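Local coordinates for protein sortase, SrtB family (Streptococcus pneumoniae PCS8235, PDB 4Y4Q) that probably acts as a class B sortase, a member of the cysteine transpeptidases, in building the type II pilus of the pneumococcus, at residues A114-K119 against N124-G129; P185-E190 against Q194-H199. One frame throughout, in Å; residues are numbered along the deposited sequence.

Contact 1: A114-K119 against N124-G129; sequences ARNNPK and NTIIYG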
loop_
_atom_site.group_PDB
_atom_site.type_symbol
_atom_site.label_atom_id
_atom_site.label_comp_id
_atom_site.label_asym_id
_atom_site.label_seq_id
_atom_site.Cartn_x
_atom_site.Cartn_y
_atom_site.Cartn_z
ATOM N N ALA A 114 -9.412 2.021 -8.166
ATOM C CA ALA A 114 -10.659 1.502 -8.740
ATOM C C ALA A 114 -10.460 0.464 -9.850
ATOM O O ALA A 114 -11.389 -0.264 -10.185
ATOM C CB ALA A 114 -11.535 2.651 -9.235
ATOM N N ARG A 115 -9.256 0.403 -10.409
ATOM C CA ARG A 115 -8.937 -0.535 -11.482
ATOM C C ARG A 115 -8.426 -1.888 -10.962
ATOM O O ARG A 115 -8.328 -2.862 -11.728
ATOM C CB ARG A 115 -7.914 0.092 -12.452
ATOM C CG ARG A 115 -8.482 1.232 -13.326
ATOM C CD ARG A 115 -7.393 2.140 -13.868
ATOM N NE ARG A 115 -6.548 2.677 -12.799
ATOM C CZ ARG A 115 -5.486 3.455 -13.001
ATOM N NH1 ARG A 115 -5.134 3.785 -14.242
ATOM N NH2 ARG A 115 -4.778 3.898 -11.965
ATOM N N ASN A 116 -8.085 -1.943 -9.674
ATOM C CA ASN A 116 -7.578 -3.178 -9.071
ATOM C C ASN A 116 -8.686 -4.144 -8.635
ATOM O O ASN A 116 -9.797 -3.723 -8.287
ATOM C CB ASN A 116 -6.727 -2.874 -7.845
ATOM C CG ASN A 116 -5.282 -2.554 -8.183
ATOM O OD1 ASN A 116 -4.702 -1.628 -7.619
ATOM N ND2 ASN A 116 -4.681 -3.341 -9.078
ATOM N N ASN A 117 -8.371 -5.437 -8.638
ATOM C CA ASN A 117 -9.274 -6.440 -8.086
ATOM C C ASN A 117 -9.336 -6.297 -6.560
ATOM O O ASN A 117 -8.294 -6.231 -5.899
ATOM C CB ASN A 117 -8.802 -7.843 -8.480
ATOM C CG ASN A 117 -9.595 -8.944 -7.790
ATOM O OD1 ASN A 117 -9.274 -9.348 -6.668
ATOM N ND2 ASN A 117 -10.626 -9.444 -8.463
ATOM N N PRO A 118 -10.553 -6.245 -5.999
ATOM C CA PRO A 118 -10.745 -5.954 -4.574
ATOM C C PRO A 118 -10.339 -7.109 -3.656
ATOM O O PRO A 118 -10.353 -6.932 -2.435
ATOM C CB PRO A 118 -12.256 -5.703 -4.467
ATOM C CG PRO A 118 -12.842 -6.517 -5.585
ATOM C CD PRO A 118 -11.834 -6.440 -6.707
ATOM N N LYS A 119 -10.002 -8.265 -4.226
ATOM C CA LYS A 119 -9.539 -9.396 -3.428
ATOM C C LYS A 119 -8.039 -9.614 -3.578
ATOM O O LYS A 119 -7.548 -10.721 -3.353
ATOM C CB LYS A 119 -10.281 -10.672 -3.818
ATOM C CG LYS A 119 -11.751 -10.678 -3.466
ATOM C CD LYS A 119 -12.453 -11.877 -4.116
ATOM C CE LYS A 119 -13.887 -12.021 -3.628
ATOM N NZ LYS A 119 -14.572 -10.700 -3.569
ATOM N N ASN A 124 0.176 -6.239 -8.955
ATOM C CA ASN A 124 0.399 -5.023 -8.187
ATOM C C ASN A 124 -0.920 -4.349 -7.827
ATOM O O ASN A 124 -1.748 -4.076 -8.695
ATOM C CB ASN A 124 1.292 -4.053 -8.963
ATOM C CG ASN A 124 0.712 -3.678 -10.312
ATOM O OD1 ASN A 124 0.172 -4.524 -11.025
ATOM N ND2 ASN A 124 0.819 -2.403 -10.669
ATOM N N THR A 125 -1.104 -4.080 -6.539
ATOM C CA THR A 125 -2.304 -3.398 -6.058
ATOM C C THR A 125 -1.895 -2.078 -5.424
ATOM O O THR A 125 -1.033 -2.040 -4.527
ATOM C CB THR A 125 -3.031 -4.221 -4.983
ATOM O OG1 THR A 125 -3.347 -5.530 -5.490
ATOM C CG2 THR A 125 -4.314 -3.514 -4.565
ATOM N N ILE A 126 -2.515 -0.994 -5.874
ATOM C CA ILE A 126 -2.121 0.330 -5.406
ATOM C C ILE A 126 -3.202 0.863 -4.475
ATOM O O ILE A 126 -4.396 0.858 -4.816
ATOM C CB ILE A 126 -1.893 1.298 -6.583
ATOM C CG1 ILE A 126 -0.877 0.689 -7.557
ATOM C CG2 ILE A 126 -1.434 2.672 -6.089
ATOM C CD1 ILE A 126 -0.582 1.551 -8.754
ATOM N N ILE A 127 -2.786 1.281 -3.282
ATOM C CA ILE A 127 -3.734 1.754 -2.278
ATOM C C ILE A 127 -3.335 3.156 -1.813
ATOM O O ILE A 127 -2.146 3.449 -1.656
ATOM C CB ILE A 127 -3.848 0.755 -1.107
ATOM C CG1 ILE A 127 -2.541 0.646 -0.345
ATOM C CG2 ILE A 127 -4.200 -0.643 -1.621
ATOM C CD1 ILE A 127 -2.603 -0.378 0.775
ATOM N N TYR A 128 -4.329 4.017 -1.611
ATOM C CA TYR A 128 -4.092 5.443 -1.420
ATOM C C TYR A 128 -4.519 5.919 -0.034
ATOM O O TYR A 128 -5.582 5.539 0.456
ATOM C CB TYR A 128 -4.877 6.251 -2.468
ATOM C CG TYR A 128 -4.548 5.894 -3.901
ATOM C CD1 TYR A 128 -3.378 6.354 -4.507
ATOM C CD2 TYR A 128 -5.411 5.106 -4.657
ATOM C CE1 TYR A 128 -3.075 6.027 -5.835
ATOM C CE2 TYR A 128 -5.120 4.774 -5.979
ATOM C CZ TYR A 128 -3.951 5.239 -6.559
ATOM O OH TYR A 128 -3.659 4.916 -7.868
ATOM N N GLY A 129 -3.701 6.764 0.588
ATOM C CA GLY A 129 -4.143 7.501 1.760
ATOM C C GLY A 129 -4.169 8.987 1.449
ATOM O O GLY A 129 -3.113 9.588 1.256
HETATM O O HOH W 1 -5.846 -6.601 -6.878
#

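Contact 2: P185-E190 against Q194-H199; sequences PGIQGE and QAYLDH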
loop_
_atom_site.group_PDB
_atom_site.type_symbol
_atom_site.label_atom_id
_atom_site.label_comp_id
_atom_site.label_asym_id
_atom_site.label_seq_id
_atom_site.Cartn_x
_atom_site.Cartn_y
_atom_site.Cartn_z
ATOM N N PRO A 185 -1.708 0.163 -12.194
ATOM C CA PRO A 185 -2.103 -0.977 -11.363
ATOM C C PRO A 185 -2.545 -2.159 -12.222
ATOM O O PRO A 185 -2.996 -1.968 -13.354
ATOM C CB PRO A 185 -3.301 -0.424 -10.580
ATOM C CG PRO A 185 -3.966 0.535 -11.594
ATOM C CD PRO A 185 -2.799 1.144 -12.374
ATOM N N GLY A 186 -2.404 -3.367 -11.685
ATOM C CA GLY A 186 -2.960 -4.550 -12.321
ATOM C C GLY A 186 -2.250 -4.996 -13.584
ATOM O O GLY A 186 -2.876 -5.479 -14.525
ATOM N N ILE A 187 -0.935 -4.858 -13.598
ATOM C CA ILE A 187 -0.134 -5.304 -14.736
ATOM C C ILE A 187 -0.120 -6.837 -14.895
ATOM O O ILE A 187 0.007 -7.578 -13.918
ATOM C CB ILE A 187 1.276 -4.744 -14.607
ATOM C CG1 ILE A 187 1.195 -3.219 -14.719
ATOM C CG2 ILE A 187 2.181 -5.311 -15.679
ATOM C CD1 ILE A 187 2.468 -2.535 -14.427
ATOM N N GLN A 188 -0.250 -7.296 -16.137
ATOM C CA GLN A 188 -0.338 -8.723 -16.451
ATOM C C GLN A 188 0.771 -9.168 -17.385
ATOM O O GLN A 188 1.250 -8.385 -18.211
ATOM C CB GLN A 188 -1.676 -9.034 -17.117
ATOM C CG GLN A 188 -2.867 -8.809 -16.220
ATOM C CD GLN A 188 -3.998 -9.750 -16.545
ATOM O OE1 GLN A 188 -3.822 -10.968 -16.520
ATOM N NE2 GLN A 188 -5.165 -9.195 -16.864
ATOM N N GLY A 189 1.159 -10.433 -17.267
ATOM C CA GLY A 189 2.207 -10.988 -18.106
ATOM C C GLY A 189 3.515 -11.007 -17.341
ATOM O O GLY A 189 3.876 -10.020 -16.704
ATOM N N GLU A 190 4.219 -12.129 -17.419
ATOM C CA GLU A 190 5.391 -12.401 -16.590
ATOM C C GLU A 190 6.520 -11.405 -16.847
ATOM O O GLU A 190 6.956 -10.691 -15.927
ATOM C CB GLU A 190 5.858 -13.834 -16.864
ATOM C CG GLU A 190 6.974 -14.380 -15.980
ATOM C CD GLU A 190 7.144 -15.890 -16.154
ATOM O OE1 GLU A 190 6.116 -16.604 -16.156
ATOM O OE2 GLU A 190 8.294 -16.362 -16.306
ATOM N N GLN A 194 7.868 -8.338 -14.626
ATOM C CA GLN A 194 9.276 -8.265 -14.238
ATOM C C GLN A 194 9.879 -6.894 -14.551
ATOM O O GLN A 194 10.617 -6.335 -13.738
ATOM C CB GLN A 194 10.101 -9.367 -14.900
ATOM C CG GLN A 194 11.535 -9.418 -14.379
ATOM C CD GLN A 194 11.596 -9.850 -12.921
ATOM O OE1 GLN A 194 11.146 -10.944 -12.574
ATOM N NE2 GLN A 194 12.131 -8.986 -12.055
ATOM N N ALA A 195 9.544 -6.346 -15.718
ATOM C CA ALA A 195 10.003 -5.014 -16.098
ATOM C C ALA A 195 9.453 -3.927 -15.169
ATOM O O ALA A 195 10.158 -2.970 -14.827
ATOM C CB ALA A 195 9.636 -4.715 -17.556
ATOM N N TYR A 196 8.195 -4.050 -14.762
ATOM C CA TYR A 196 7.634 -3.093 -13.806
ATOM C C TYR A 196 8.405 -3.163 -12.487
ATOM O O TYR A 196 8.717 -2.136 -11.884
ATOM C CB TYR A 196 6.152 -3.392 -13.553
ATOM C CG TYR A 196 5.488 -2.542 -12.479
ATOM C CD1 TYR A 196 5.028 -1.266 -12.767
ATOM C CD2 TYR A 196 5.271 -3.040 -11.201
ATOM C CE1 TYR A 196 4.395 -0.493 -11.805
ATOM C CE2 TYR A 196 4.635 -2.264 -10.216
ATOM C CZ TYR A 196 4.206 -1.002 -10.531
ATOM O OH TYR A 196 3.578 -0.231 -9.587
ATOM N N LEU A 197 8.697 -4.385 -12.050
ATOM C CA LEU A 197 9.425 -4.623 -10.806
ATOM C C LEU A 197 10.835 -4.053 -10.900
ATOM O O LEU A 197 11.301 -3.365 -9.986
ATOM C CB LEU A 197 9.496 -6.126 -10.554
ATOM C CG LEU A 197 9.490 -6.688 -9.138
ATOM C CD1 LEU A 197 8.406 -6.034 -8.287
ATOM C CD2 LEU A 197 9.250 -8.174 -9.249
ATOM N N ASP A 198 11.501 -4.326 -12.021
ATOM C CA ASP A 198 12.878 -3.897 -12.211
ATOM C C ASP A 198 13.006 -2.376 -12.137
ATOM O O ASP A 198 13.963 -1.854 -11.559
ATOM C CB ASP A 198 13.433 -4.429 -13.535
ATOM C CG ASP A 198 13.833 -5.903 -13.466
ATOM O OD1 ASP A 198 13.475 -6.580 -12.481
ATOM O OD2 ASP A 198 14.504 -6.383 -14.404
ATOM N N HIS A 199 12.043 -1.666 -12.716
ATOM C CA HIS A 199 12.077 -0.204 -12.696
ATOM C C HIS A 199 11.764 0.304 -11.297
ATOM O O HIS A 199 12.481 1.157 -10.762
ATOM C CB HIS A 199 11.103 0.414 -13.718
ATOM C CG HIS A 199 11.061 1.910 -13.665
ATOM N ND1 HIS A 199 10.087 2.603 -12.974
ATOM C CD2 HIS A 199 11.896 2.845 -14.176
ATOM C CE1 HIS A 199 10.317 3.903 -13.078
ATOM N NE2 HIS A 199 11.410 4.074 -13.800
#

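Contact 1: A114-K119 against N124-G129
The loop that joins two antiparallel neighbours of the sortase beta-barrel, strands 110-112 and 124-129, is pinned to the second of them by Asn116, whose carboxamide binds the backbone on both sides of Thr125. OD1 of Asn116 accepts the N-H of Ile126 at 2.9 Å in a nearly straight bond (167° at the hydrogen), with the donor tilted from the carbonyl plane. ND2 of Asn116 donates to O of Asn124 at 3.0 Å; this bond is more bent (136°), yet it reaches a lone pair of Asn124 O in the carbonyl plane. Asparagine suits the place because its carboxamide offers a C=O and an NH2 on one short arm, so it can meet Ile126 N and Asn124 O at once. Its first torsion (-85°) sets CG beside its own backbone N, and the amide then extends to the strand. ND2 also bonds Asp122, so both ends of this buried amide are held and its rotation is fixed.

The methyl CG2 of Thr125 packs 3.6 Å from OD1 of Asn116, while the hydroxyl of Thr125 turns to a water. That water lies 3.1 Å from Thr125 OG1 and donates to O of Asn117 at 2.7 Å, giving a second, bridged link. Asn117 shapes the turn beyond: its OD1 takes the N-H of Lys119 at 2.8 Å, an Asx turn. Further along the strand, Tyr128 OH sits near the plane of the Arg115 guanidinium, at its edge, 4.4 Å from NH2. The two are related through Asp113, which forms a salt bridge with Arg115 and a hydrogen bond with Tyr128. The whole is a beta-strand connection in which an asparagine side chain continues the backbone pairing after strand 110-112 has ended, within the barrel characteristic of sortases.

Contact 2: P185-E190 against Q194-H199
With its first torsion at -65° and its second at 172°, Ile187 places CD1 against the ring of Tyr196, whose own first torsion of 175° swings the phenol ring away from its backbone N and out to meet the methyl. The pair fastens the loop that leads into helix 190-202 against that helix; a long helix in the connection between barrel strands 163-176 and 218-225, which also holds the short strand 206-207, is a mark of class B sortases. CD1 of Ile187 does all the touching, approaching the ring obliquely, 3.3 Å from CD1 and 3.6 Å from CG of Tyr196, close for carbon atoms. A slim, branched aliphatic chain suits this spot because its terminal methyl can reach the ring near its root. The far end of the tyrosine is fixed separately, its hydroxyl bonding the carbonyl of Ile182, and the ring also rests on Leu220 of strand 218-225.

Gly189 is the N-cap, at backbone angles that a residue with a side chain would find strained. Within the first turns of the helix, N of Gln194 donates to O of Glu190 at 2.8 Å. The Glu190 side chain points away from 194-199 and is poorly ordered, as befits a charged group at the surface. Gln194 bends its chain at the second torsion so that NE2 reaches OD1 of Asp198, one turn further on, at 2.8 Å on the syn side of the carboxylate, though tilted out of its plane.

In the fold
From the N terminus, the chain leaves strand 110-112 and contact 1 closes the short loop back into strand 124-129, a central strand that also pairs with 218-225. Contact 2 comes later, after strand 163-176, and closes an even shorter span at the start of helix 190-202. The two are in series, neither nested nor crossed, with centres about 15 Å apart. They meet at the start of strand 124-129: the backbone N of Gly186 and of Ile187 probably bond Asn124, while Pro185 packs against Arg115 and Asn116. The barrel strand is thus tied to the loop ahead of the helix, and the helix itself lies against strand 218-225.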